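Local coordinates for protein amine Dehydrogenase (Pseudomonas putida, PDB 1JMX) that probably serves as the beta-propeller subunit of a quinohaemoprotein amine dehydrogenase, which oxidatively deaminates primary amines, at residues N21-V33 / E327-M339. Sequence-based numbering, arbitrary orientation.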
# COMPACT_ATOMS: atom_id res chain seq x y z
N ASN B 21 8.43 25.54 2.17
CA ASN B 21 9.53 25.51 3.13
C ASN B 21 9.48 26.76 3.97
O ASN B 21 10.46 27.46 4.11
CB ASN B 21 10.89 25.36 2.45
CG ASN B 21 11.89 24.63 3.33
OD1 ASN B 21 11.51 24.02 4.32
ND2 ASN B 21 13.16 24.68 2.97
N ASN B 22 8.30 27.04 4.53
CA ASN B 22 8.11 28.23 5.35
C ASN B 22 8.00 27.92 6.83
O ASN B 22 7.60 26.82 7.23
CB ASN B 22 6.81 28.98 4.98
CG ASN B 22 6.58 29.10 3.50
OD1 ASN B 22 7.50 29.38 2.73
ND2 ASN B 22 5.32 28.91 3.09
N LEU B 23 8.31 28.93 7.63
CA LEU B 23 8.18 28.86 9.07
C LEU B 23 7.40 30.14 9.30
O LEU B 23 7.85 31.22 8.92
CB LEU B 23 9.53 28.92 9.78
CG LEU B 23 9.52 28.83 11.31
CD1 LEU B 23 10.88 28.38 11.81
CD2 LEU B 23 9.14 30.17 11.95
N HIS B 24 6.19 30.01 9.82
CA HIS B 24 5.35 31.16 10.07
C HIS B 24 5.23 31.45 11.55
O HIS B 24 5.22 30.54 12.37
CB HIS B 24 3.96 30.92 9.51
CG HIS B 24 3.95 30.61 8.05
ND1 HIS B 24 3.70 29.34 7.56
CD2 HIS B 24 4.19 31.39 6.97
CE1 HIS B 24 3.78 29.36 6.25
NE2 HIS B 24 4.07 30.59 5.86
N VAL B 25 5.17 32.73 11.87
CA VAL B 25 5.00 33.16 13.25
C VAL B 25 3.57 33.66 13.34
O VAL B 25 3.14 34.52 12.57
CB VAL B 25 5.98 34.29 13.63
CG1 VAL B 25 5.80 34.67 15.09
CG2 VAL B 25 7.41 33.86 13.39
N VAL B 26 2.81 33.05 14.24
CA VAL B 26 1.42 33.41 14.44
C VAL B 26 1.29 34.22 15.71
O VAL B 26 1.78 33.83 16.77
CB VAL B 26 0.51 32.15 14.53
CG1 VAL B 26 -0.91 32.54 14.97
CG2 VAL B 26 0.45 31.45 13.17
N ASP B 27 0.72 35.41 15.59
CA ASP B 27 0.50 36.24 16.74
C ASP B 27 -0.77 35.67 17.38
O ASP B 27 -1.86 35.79 16.83
CB ASP B 27 0.29 37.69 16.31
CG ASP B 27 0.05 38.60 17.48
OD1 ASP B 27 -1.09 39.08 17.65
OD2 ASP B 27 1.00 38.82 18.26
N VAL B 28 -0.60 35.00 18.51
CA VAL B 28 -1.71 34.37 19.22
C VAL B 28 -2.82 35.32 19.67
O VAL B 28 -3.98 34.92 19.73
CB VAL B 28 -1.19 33.55 20.42
CG1 VAL B 28 -2.34 32.98 21.24
CG2 VAL B 28 -0.30 32.42 19.91
N ALA B 29 -2.49 36.58 19.94
CA ALA B 29 -3.50 37.54 20.40
C ALA B 29 -4.56 37.86 19.34
O ALA B 29 -5.77 37.83 19.61
CB ALA B 29 -2.83 38.83 20.88
N SER B 30 -4.10 38.16 18.13
CA SER B 30 -4.97 38.52 17.02
C SER B 30 -5.31 37.36 16.08
O SER B 30 -6.09 37.52 15.15
CB SER B 30 -4.34 39.65 16.23
OG SER B 30 -3.05 39.28 15.77
N ASP B 31 -4.69 36.21 16.32
CA ASP B 31 -4.91 35.03 15.48
C ASP B 31 -4.62 35.32 14.02
O ASP B 31 -5.38 34.94 13.14
CB ASP B 31 -6.33 34.51 15.65
CG ASP B 31 -6.50 33.69 16.90
OD1 ASP B 31 -5.54 32.97 17.25
OD2 ASP B 31 -7.57 33.77 17.53
N THR B 32 -3.53 36.04 13.79
CA THR B 32 -3.12 36.40 12.44
C THR B 32 -1.63 36.10 12.27
O THR B 32 -0.90 36.00 13.25
CB THR B 32 -3.40 37.90 12.12
OG1 THR B 32 -2.47 38.74 12.83
CG2 THR B 32 -4.83 38.29 12.52
N VAL B 33 -1.21 35.91 11.02
CA VAL B 33 0.19 35.64 10.72
C VAL B 33 1.02 36.90 10.96
O VAL B 33 0.80 37.94 10.33
CB VAL B 33 0.37 35.15 9.26
CG1 VAL B 33 1.85 34.90 8.96
CG2 VAL B 33 -0.44 33.89 9.04
N GLU B 327 -16.04 24.48 20.32
CA GLU B 327 -16.47 24.93 19.01
C GLU B 327 -15.47 25.82 18.32
O GLU B 327 -14.84 26.67 18.94
CB GLU B 327 -17.83 25.61 19.09
CG GLU B 327 -18.96 24.63 19.36
CD GLU B 327 -20.33 25.26 19.30
OE1 GLU B 327 -21.33 24.52 19.49
OE2 GLU B 327 -20.41 26.48 19.05
N LYS B 328 -15.35 25.62 17.01
CA LYS B 328 -14.42 26.37 16.20
C LYS B 328 -14.80 27.84 16.14
O LYS B 328 -15.89 28.19 15.69
CB LYS B 328 -14.34 25.80 14.79
CG LYS B 328 -13.11 26.26 14.02
CD LYS B 328 -13.19 25.91 12.56
CE LYS B 328 -14.28 26.71 11.89
NZ LYS B 328 -14.36 26.41 10.44
N VAL B 329 -13.90 28.68 16.64
CA VAL B 329 -14.06 30.13 16.66
C VAL B 329 -13.64 30.70 15.31
O VAL B 329 -14.33 31.57 14.76
CB VAL B 329 -13.20 30.77 17.79
CG1 VAL B 329 -13.30 32.30 17.74
CG2 VAL B 329 -13.67 30.27 19.16
N LYS B 330 -12.52 30.23 14.77
CA LYS B 330 -12.06 30.71 13.46
C LYS B 330 -10.98 29.84 12.86
O LYS B 330 -10.62 28.81 13.42
CB LYS B 330 -11.60 32.17 13.53
CG LYS B 330 -10.48 32.45 14.50
CD LYS B 330 -10.11 33.93 14.50
CE LYS B 330 -9.48 34.35 13.17
NZ LYS B 330 -8.81 35.70 13.23
N ASN B 331 -10.51 30.23 11.68
CA ASN B 331 -9.46 29.52 10.97
C ASN B 331 -8.40 30.50 10.53
O ASN B 331 -8.72 31.58 10.02
CB ASN B 331 -9.99 28.82 9.72
CG ASN B 331 -10.88 27.65 10.04
OD1 ASN B 331 -12.10 27.77 10.03
ND2 ASN B 331 -10.27 26.51 10.34
N ILE B 332 -7.15 30.12 10.74
CA ILE B 332 -6.01 30.93 10.32
C ILE B 332 -5.51 30.25 9.06
O ILE B 332 -5.12 29.08 9.09
CB ILE B 332 -4.89 30.92 11.40
CG1 ILE B 332 -5.40 31.55 12.70
CG2 ILE B 332 -3.65 31.68 10.88
CD1 ILE B 332 -4.43 31.43 13.84
N LYS B 333 -5.62 30.94 7.93
CA LYS B 333 -5.16 30.40 6.66
C LYS B 333 -3.69 30.77 6.49
O LYS B 333 -3.33 31.95 6.51
CB LYS B 333 -6.00 30.97 5.51
CG LYS B 333 -5.55 30.57 4.09
CD LYS B 333 -5.71 29.09 3.81
CE LYS B 333 -7.18 28.64 3.90
NZ LYS B 333 -7.34 27.17 3.61
N LEU B 334 -2.83 29.76 6.40
CA LEU B 334 -1.40 29.96 6.24
C LEU B 334 -0.97 30.06 4.78
O LEU B 334 -1.52 29.37 3.91
CB LEU B 334 -0.63 28.80 6.86
CG LEU B 334 -0.79 28.51 8.34
CD1 LEU B 334 -0.04 27.23 8.66
CD2 LEU B 334 -0.27 29.67 9.15
N PRO B 335 -0.01 30.94 4.48
CA PRO B 335 0.46 31.08 3.10
C PRO B 335 1.16 29.77 2.69
O PRO B 335 1.82 29.13 3.52
CB PRO B 335 1.47 32.23 3.20
CG PRO B 335 0.92 33.07 4.29
CD PRO B 335 0.52 32.03 5.32
N GLY B 336 0.99 29.35 1.44
CA GLY B 336 1.61 28.13 0.97
C GLY B 336 0.73 26.90 0.96
O GLY B 336 -0.45 26.98 0.63
N GLY B 337 1.29 25.76 1.36
CA GLY B 337 0.52 24.53 1.36
C GLY B 337 0.40 23.75 2.65
O GLY B 337 0.29 24.32 3.74
N ASP B 338 0.42 22.43 2.52
CA ASP B 338 0.28 21.52 3.65
C ASP B 338 1.29 21.62 4.79
O ASP B 338 2.49 21.73 4.56
CB ASP B 338 0.28 20.09 3.13
CG ASP B 338 -0.94 19.77 2.27
OD1 ASP B 338 -1.55 20.68 1.67
OD2 ASP B 338 -1.28 18.58 2.21
N MET B 339 0.77 21.54 6.02
CA MET B 339 1.59 21.56 7.23
C MET B 339 2.17 20.17 7.45
O MET B 339 3.17 20.00 8.14
CB MET B 339 0.74 21.94 8.45
CG MET B 339 0.49 23.43 8.61
SD MET B 339 -0.31 23.82 10.17
CE MET B 339 -2.03 23.90 9.68
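Ile332 points its CG1 branch at the turn around Asp31, its CG1 lying 3.4 Å from Asp31 O, while its CD1 meets Val26 CG1 tip to tip at 3.9 Å. The first torsion (chi1 -63°) sets CG1 anti to the carbonyl carbon and sends CG2 the other way, to Val33. Val33 CG2 also touches Leu334 CD2 (4.2 Å), extending the apolar seam. Further along, Pro335 CD sits over one face of the His24 ring, 4.2 Å from its centroid and 24° off the normal, a CH-pi contact displaced toward the rim; His24 ND1 is buried with no partner in the model. The seam joins adjacent blades of the propeller: 327-333 is the outermost strand of the blade made of 299-333, and 22-27 and 32-38 are the outer strands of the blade whose innermost strand, 345-348, comes from the C-terminus and closes the ring. No hydrogen bond crosses between the segments. Asp31 and Thr32 together face Asp27 in a G1 beta bulge, and the carboxylate of Asp31 is held by Lys308 and Tyr310, whereas Lys330 NZ stays 4.9 Å from Asp31 OD2, too far for a salt bridge. The lysine chain instead lies against Asp31 CB, with NZ 3.5 Å from Asp31 O.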